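Local coordinates for protein delta-aminolevulinic acid dehydratase (Toxoplasma gondii ME49, PDB 3OBK) that catalyses the condensation of two molecules of 5-aminolevulinic acid into porphobilinogen, an early step of tetrapyrrole biosynthesis, at residues A337-W340 against M341-M345; K300-E304 against K305-S309; A192-E195 against S196-M199. All blocks are in the same frame, centred on the assembly; numbering follows the deposited sequence.

Contact 1 (A337-W340 against M341-M345); sequences AAKW and MVEDM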
loop_
_atom_site.group_PDB
_atom_site.type_symbol
_atom_site.label_atom_id
_atom_site.label_comp_id
_atom_site.label_asym_id
_atom_site.label_seq_id
_atom_site.Cartn_x
_atom_site.Cartn_y
_atom_site.Cartn_z
ATOM N N ALA A 337 -32.528 22.371 2.458
ATOM C CA ALA A 337 -31.243 22.685 1.821
ATOM C C ALA A 337 -31.429 23.018 0.334
ATOM O O ALA A 337 -30.866 24.018 -0.197
ATOM C CB ALA A 337 -30.230 21.535 2.006
ATOM N N ALA A 338 -32.221 22.184 -0.335
ATOM C CA ALA A 338 -32.442 22.356 -1.764
ATOM C C ALA A 338 -33.101 23.718 -1.988
ATOM O O ALA A 338 -32.769 24.448 -2.930
ATOM C CB ALA A 338 -33.283 21.203 -2.341
ATOM N N LYS A 339 -33.999 24.075 -1.080
ATOM C CA LYS A 339 -34.732 25.309 -1.231
ATOM C C LYS A 339 -33.771 26.471 -1.137
ATOM O O LYS A 339 -33.817 27.378 -1.951
ATOM C CB LYS A 339 -35.822 25.413 -0.172
ATOM C CG LYS A 339 -36.796 26.554 -0.342
ATOM C CD LYS A 339 -37.875 26.455 0.736
ATOM C CE LYS A 339 -38.627 27.756 0.931
ATOM N NZ LYS A 339 -39.308 27.723 2.246
ATOM N N TRP A 340 -32.890 26.439 -0.150
ATOM C CA TRP A 340 -31.926 27.491 0.000
ATOM C C TRP A 340 -31.076 27.597 -1.240
ATOM O O TRP A 340 -30.802 28.681 -1.738
ATOM C CB TRP A 340 -31.041 27.232 1.199
ATOM C CG TRP A 340 -31.698 27.485 2.508
ATOM C CD1 TRP A 340 -32.585 28.486 2.812
ATOM C CD2 TRP A 340 -31.484 26.759 3.716
ATOM N NE1 TRP A 340 -32.943 28.406 4.129
ATOM C CE2 TRP A 340 -32.275 27.358 4.707
ATOM C CE3 TRP A 340 -30.690 25.669 4.055
ATOM C CZ2 TRP A 340 -32.301 26.896 6.013
ATOM C CZ3 TRP A 340 -30.719 25.200 5.349
ATOM C CH2 TRP A 340 -31.512 25.809 6.316
ATOM N N MET A 341 -30.652 26.455 -1.744
ATOM C CA MET A 341 -29.833 26.443 -2.933
ATOM C C MET A 341 -30.600 27.024 -4.111
ATOM O O MET A 341 -30.047 27.852 -4.859
ATOM C CB MET A 341 -29.345 25.026 -3.232
ATOM C CG MET A 341 -28.272 24.540 -2.275
ATOM S SD MET A 341 -27.763 22.827 -2.531
ATOM C CE MET A 341 -26.944 23.022 -4.079
ATOM N N VAL A 342 -31.869 26.629 -4.269
ATOM C CA VAL A 342 -32.659 27.102 -5.421
ATOM C C VAL A 342 -32.991 28.584 -5.283
ATOM O O VAL A 342 -32.845 29.325 -6.212
ATOM C CB VAL A 342 -33.901 26.233 -5.683
ATOM C CG1 VAL A 342 -34.799 26.862 -6.757
ATOM C CG2 VAL A 342 -33.457 24.787 -6.085
ATOM N N GLU A 343 -33.337 29.043 -4.095
ATOM C CA GLU A 343 -33.525 30.479 -3.883
ATOM C C GLU A 343 -32.283 31.334 -4.174
ATOM O O GLU A 343 -32.400 32.433 -4.716
ATOM C CB GLU A 343 -34.064 30.753 -2.481
ATOM C CG GLU A 343 -35.573 30.556 -2.421
ATOM C CD GLU A 343 -36.159 30.361 -1.008
ATOM O OE1 GLU A 343 -35.388 30.380 0.014
ATOM O OE2 GLU A 343 -37.413 30.164 -0.958
ATOM N N ASP A 344 -31.104 30.825 -3.830
ATOM C CA ASP A 344 -29.870 31.574 -4.029
ATOM C C ASP A 344 -29.579 31.655 -5.512
ATOM O O ASP A 344 -29.236 32.713 -6.033
ATOM C CB ASP A 344 -28.707 30.915 -3.314
ATOM C CG ASP A 344 -27.456 31.718 -3.440
ATOM O OD1 ASP A 344 -27.378 32.781 -2.812
ATOM O OD2 ASP A 344 -26.545 31.321 -4.179
ATOM N N MET A 345 -29.782 30.551 -6.207
ATOM C CA MET A 345 -29.517 30.504 -7.643
ATOM C C MET A 345 -30.507 31.356 -8.415
ATOM O O MET A 345 -30.175 31.869 -9.471
ATOM C CB MET A 345 -29.600 29.068 -8.141
ATOM C CG MET A 345 -28.899 28.785 -9.436
ATOM S SD MET A 345 -27.098 28.715 -9.327
ATOM C CE MET A 345 -26.717 30.214 -10.224
#
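E343 OE1 approaches the W340 indole obliquely and loosely, 4.4 Å from W340 CD1, and M341 N also comes to the ring at a slant. Beyond these two segments, V314 and K311 of helix 310-324 touch the W340 side chain. Both segments lie on one alpha helix, 334-346, which follows strand 328-331 of the TIM barrel. K339, one turn earlier, is the closer side-chain partner of E343. The two side chains run side by side and point the same way. K339 is extended, with CG anti to the backbone N (chi1 -171°). This lays its methylenes along the carboxylate. K339 CE is 3.3 Å from E343 OE2, and K339 CG is 3.7 Å from the same oxygen. The ammonium group does not close a salt bridge, since K339 NZ stays 4.5 Å from E343 OE2. The pairing is therefore mainly aliphatic chain against carboxylate, and the opposite charges probably attract weakly.

The backbone follows the regular i to i+4 pattern. M341 N donates to A337 O, V342 N to A338 O, and D344 N to W340 O. M341 and V342 also lean on carbonyls of the preceding turn, with M341 CG 3.4 Å from A337 O. D344 turns its carboxylate elsewhere: it bonds T352 OG1, F351 N and K350 N, tying this helix to the C-terminal tail, while M345 packs on M345 of a neighbouring subunit. The straightest bond across the contact runs from E343 N to K339 O, at 2.8 Å and 175°.

Contact 2 (K300-E304 against K305-S309); sequences KAAAE and KGYIS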
loop_
_atom_site.group_PDB
_atom_site.type_symbol
_atom_site.label_atom_id
_atom_site.label_comp_id
_atom_site.label_asym_id
_atom_site.label_seq_id
_atom_site.Cartn_x
_atom_site.Cartn_y
_atom_site.Cartn_z
ATOM N N LYS A 300 -31.797 21.894 15.173
ATOM C CA LYS A 300 -33.036 22.663 15.416
ATOM C C LYS A 300 -33.097 23.271 16.796
ATOM O O LYS A 300 -33.433 24.443 16.963
ATOM C CB LYS A 300 -34.276 21.780 15.270
ATOM C CG LYS A 300 -34.760 21.607 13.851
ATOM C CD LYS A 300 -35.492 22.878 13.305
ATOM C CE LYS A 300 -35.778 22.714 11.794
ATOM N NZ LYS A 300 -36.316 23.918 11.159
ATOM N N ALA A 301 -32.784 22.458 17.788
ATOM C CA ALA A 301 -32.776 22.918 19.156
ATOM C C ALA A 301 -31.920 24.150 19.218
ATOM O O ALA A 301 -32.343 25.174 19.754
ATOM C CB ALA A 301 -32.258 21.866 20.059
ATOM N N ALA A 302 -30.734 24.077 18.638
ATOM C CA ALA A 302 -29.778 25.153 18.771
ATOM C C ALA A 302 -30.235 26.324 17.975
ATOM O O ALA A 302 -30.172 27.445 18.440
ATOM C CB ALA A 302 -28.388 24.719 18.325
ATOM N N ALA A 303 -30.693 26.074 16.762
ATOM C CA ALA A 303 -31.134 27.170 15.890
ATOM C C ALA A 303 -32.275 27.923 16.540
ATOM O O ALA A 303 -32.254 29.151 16.566
ATOM C CB ALA A 303 -31.534 26.667 14.513
ATOM N N GLU A 304 -33.248 27.190 17.096
ATOM C CA GLU A 304 -34.406 27.824 17.758
ATOM C C GLU A 304 -34.009 28.727 18.905
ATOM O O GLU A 304 -34.604 29.778 19.077
ATOM C CB GLU A 304 -35.434 26.789 18.236
ATOM C CG GLU A 304 -36.293 26.283 17.085
ATOM C CD GLU A 304 -37.054 25.006 17.371
ATOM O OE1 GLU A 304 -36.670 24.241 18.296
ATOM O OE2 GLU A 304 -38.053 24.766 16.654
ATOM N N LYS A 305 -33.007 28.350 19.686
ATOM C CA LYS A 305 -32.550 29.228 20.768
ATOM C C LYS A 305 -31.607 30.311 20.267
ATOM O O LYS A 305 -31.297 31.238 20.996
ATOM C CB LYS A 305 -31.912 28.418 21.900
ATOM C CG LYS A 305 -32.931 27.891 22.934
ATOM C CD LYS A 305 -32.707 26.409 23.195
ATOM C CE LYS A 305 -33.162 25.934 24.624
ATOM N NZ LYS A 305 -32.992 24.439 24.843
ATOM N N GLY A 306 -31.169 30.216 19.014
ATOM C CA GLY A 306 -30.273 31.225 18.435
ATOM C C GLY A 306 -28.801 31.029 18.784
ATOM O O GLY A 306 -28.009 31.936 18.607
ATOM N N TYR A 307 -28.430 29.852 19.291
ATOM C CA TYR A 307 -27.036 29.578 19.599
ATOM C C TYR A 307 -26.189 29.494 18.319
ATOM O O TYR A 307 -25.055 29.963 18.294
ATOM C CB TYR A 307 -26.878 28.282 20.393
ATOM C CG TYR A 307 -27.651 28.183 21.705
ATOM C CD1 TYR A 307 -27.993 29.323 22.470
ATOM C CD2 TYR A 307 -28.026 26.957 22.184
ATOM C CE1 TYR A 307 -28.704 29.199 23.673
ATOM C CE2 TYR A 307 -28.725 26.831 23.350
ATOM C CZ TYR A 307 -29.064 27.938 24.090
ATOM O OH TYR A 307 -29.770 27.733 25.236
ATOM N N ILE A 308 -26.748 28.894 17.266
ATOM C CA ILE A 308 -26.093 28.796 15.971
ATOM C C ILE A 308 -26.989 29.398 14.897
ATOM O O ILE A 308 -28.150 29.718 15.138
ATOM C CB ILE A 308 -25.756 27.327 15.587
ATOM C CG1 ILE A 308 -27.033 26.470 15.458
ATOM C CG2 ILE A 308 -24.785 26.730 16.579
ATOM C CD1 ILE A 308 -26.765 24.980 15.131
ATOM N N SER A 309 -26.410 29.548 13.717
ATOM C CA SER A 309 -27.131 29.932 12.539
ATOM C C SER A 309 -27.525 28.656 11.807
ATOM O O SER A 309 -26.653 27.867 11.444
ATOM C CB SER A 309 -26.264 30.783 11.635
ATOM O OG SER A 309 -26.700 30.602 10.290
#
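I308 sets its CG1 between its own backbone N and carbonyl carbon (chi1 62°) and keeps the branch extended beyond it. That pair of torsions sends CD1 back to the helix, 3.6 Å from A302 CB. CG1 comes equally near to A302 CB and also passes A303 N. The helix end itself is a Schellman motif, which closes helix 293-305. G306 leaves the helix with a positive phi of 82°, a conformation that glycine takes easily because it has no side chain. The chain then folds back over the last turn.

Two bonds define the motif. Y307 N donates to A302 O at 3.1 Å. G306 N donates to A303 O at 2.9 Å, but it comes from above the carbonyl plane and the bond is bent. Just before these, K305 N still bonds A301 O in the i to i+4 manner. The Schellman also brings together an apolar pair, with A302 CB 4.4 Å from Y307 CB. A302 is thus met by both Y307 and I308. K305 CB rests on one face of the Y307 ring, 3.6 Å above its plane and offset toward the rim.

The loop leads directly into helix 310-324, where S309 is the N-cap and its side chain caps a backbone N. K300 reaches the start of that helix through a salt bridge from NZ to E310 OE1. At the interface with a neighbouring subunit, E304 OE1 pairs in a salt bridge with K305 NZ of that other chain, and A301 packs on the A301 of that chain. Within the last turn, K305 CD lies 3.7 Å from A301 O.

Contact 3 (A192-E195 against S196-M199); sequences AIRE and SLDM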
loop_
_atom_site.group_PDB
_atom_site.type_symbol
_atom_site.label_atom_id
_atom_site.label_comp_id
_atom_site.label_asym_id
_atom_site.label_seq_id
_atom_site.Cartn_x
_atom_site.Cartn_y
_atom_site.Cartn_z
ATOM N N ALA A 192 -30.134 -12.842 1.091
ATOM C CA ALA A 192 -31.380 -13.580 1.145
ATOM C C ALA A 192 -32.444 -12.759 0.449
ATOM O O ALA A 192 -33.253 -13.296 -0.350
ATOM C CB ALA A 192 -31.777 -13.890 2.589
ATOM N N ILE A 193 -32.451 -11.458 0.741
ATOM C CA ILE A 193 -33.428 -10.562 0.116
ATOM C C ILE A 193 -33.157 -10.495 -1.375
ATOM O O ILE A 193 -34.063 -10.541 -2.171
ATOM C CB ILE A 193 -33.413 -9.144 0.710
ATOM C CG1 ILE A 193 -33.936 -9.201 2.150
ATOM C CG2 ILE A 193 -34.256 -8.257 -0.158
ATOM C CD1 ILE A 193 -33.559 -8.088 3.114
ATOM N N ARG A 194 -31.891 -10.428 -1.745
ATOM C CA ARG A 194 -31.529 -10.341 -3.150
ATOM C C ARG A 194 -32.106 -11.515 -3.964
ATOM O O ARG A 194 -32.622 -11.307 -5.050
ATOM C CB ARG A 194 -30.008 -10.289 -3.295
ATOM C CG ARG A 194 -29.515 -10.106 -4.736
ATOM C CD ARG A 194 -29.824 -8.720 -5.300
ATOM N NE ARG A 194 -31.130 -8.651 -5.944
ATOM C CZ ARG A 194 -31.803 -7.529 -6.161
ATOM N NH1 ARG A 194 -32.990 -7.586 -6.738
ATOM N NH2 ARG A 194 -31.305 -6.345 -5.798
ATOM N N GLU A 195 -32.021 -12.729 -3.419
ATOM C CA GLU A 195 -32.373 -13.932 -4.154
ATOM C C GLU A 195 -33.865 -14.048 -4.248
ATOM O O GLU A 195 -34.371 -14.447 -5.289
ATOM C CB GLU A 195 -31.817 -15.179 -3.474
ATOM C CG GLU A 195 -31.790 -16.401 -4.366
ATOM C CD GLU A 195 -31.236 -17.666 -3.674
ATOM O OE1 GLU A 195 -30.002 -17.739 -3.475
ATOM O OE2 GLU A 195 -32.038 -18.595 -3.385
ATOM N N SER A 196 -34.545 -13.707 -3.155
ATOM C CA SER A 196 -35.995 -13.636 -3.099
ATOM C C SER A 196 -36.531 -12.671 -4.138
ATOM O O SER A 196 -37.447 -13.013 -4.904
ATOM C CB SER A 196 -36.456 -13.173 -1.711
ATOM O OG SER A 196 -35.994 -14.055 -0.700
ATOM N N LEU A 197 -35.966 -11.470 -4.158
ATOM C CA LEU A 197 -36.336 -10.489 -5.149
ATOM C C LEU A 197 -36.183 -11.060 -6.558
ATOM O O LEU A 197 -37.070 -10.935 -7.386
ATOM C CB LEU A 197 -35.502 -9.212 -4.997
ATOM C CG LEU A 197 -35.847 -8.341 -3.785
ATOM C CD1 LEU A 197 -34.885 -7.180 -3.649
ATOM C CD2 LEU A 197 -37.263 -7.809 -3.857
ATOM N N ASP A 198 -35.060 -11.708 -6.816
ATOM C CA ASP A 198 -34.725 -12.140 -8.156
ATOM C C ASP A 198 -35.596 -13.305 -8.589
ATOM O O ASP A 198 -36.020 -13.381 -9.728
ATOM C CB ASP A 198 -33.255 -12.514 -8.219
ATOM C CG ASP A 198 -32.342 -11.325 -8.020
ATOM O OD1 ASP A 198 -32.816 -10.180 -7.804
ATOM O OD2 ASP A 198 -31.131 -11.535 -8.101
ATOM N N MET A 199 -35.886 -14.205 -7.669
ATOM C CA MET A 199 -36.801 -15.287 -7.974
ATOM C C MET A 199 -38.209 -14.773 -8.240
ATOM O O MET A 199 -38.964 -15.428 -8.951
ATOM C CB MET A 199 -36.846 -16.306 -6.846
ATOM C CG MET A 199 -35.652 -17.221 -6.796
ATOM S SD MET A 199 -35.763 -18.366 -5.398
ATOM C CE MET A 199 -36.185 -17.289 -4.027
#
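R194 and D198 make the tight polar end of this helical contact, while the side chains of E195 and M199 meet more loosely. Bends at chi2 and chi3 bring the R194 guanidinium round to D198, one turn further on. It grips D198 side-on: R194 NE lies 2.9 Å and R194 NH1 2.8 Å from D198 OD1. One oxygen thus takes both bonds of the salt bridge, and the guanidinium and carboxylate planes are 28° apart, nearly coplanar. L197 CD1 lies over one face of the guanidinium. R194 NH2 bonds T205 O, which probably limits the group's rotation.

S196 is buried and both its donors, N and OG, reach A192 O from opposite faces of the carbonyl plane; OG is at 2.9 Å. Nearby, I193 CG2 packs on L197 CD1 at 3.7 Å. By contrast, E195 is partly exposed, and its OE2 is 4.2 Å from M199 SD. M199 CE also folds toward E195 O, which accepts the backbone bond from M199 N. G5 of a neighbouring subunit touches both residues.

The contact lies on helix 189-199, which joins strands 179-182 and 206-213 in a beta-alpha-beta unit. Helix 158-175 flanks it through V162, C166, A169 and A173.

Contacts 1 and 2 are close in the fold. Their centres are 20 Å apart and their nearest atoms about 7 Å, with no touch. Helix 310-324 bridges them: I308 and A303 touch it from contact 2, A337 and W340 from contact 1. Contact 3 lies on the opposite side of the chain's centre, with its centre 40 Å from that of contact 1 and 45 Å from that of contact 2. The I193 side chain is about 12 Å from porphobilinogen and about 11 Å from magnesium, so contact 3 does not touch either. All three contacts reach neighbouring subunits of the octamer.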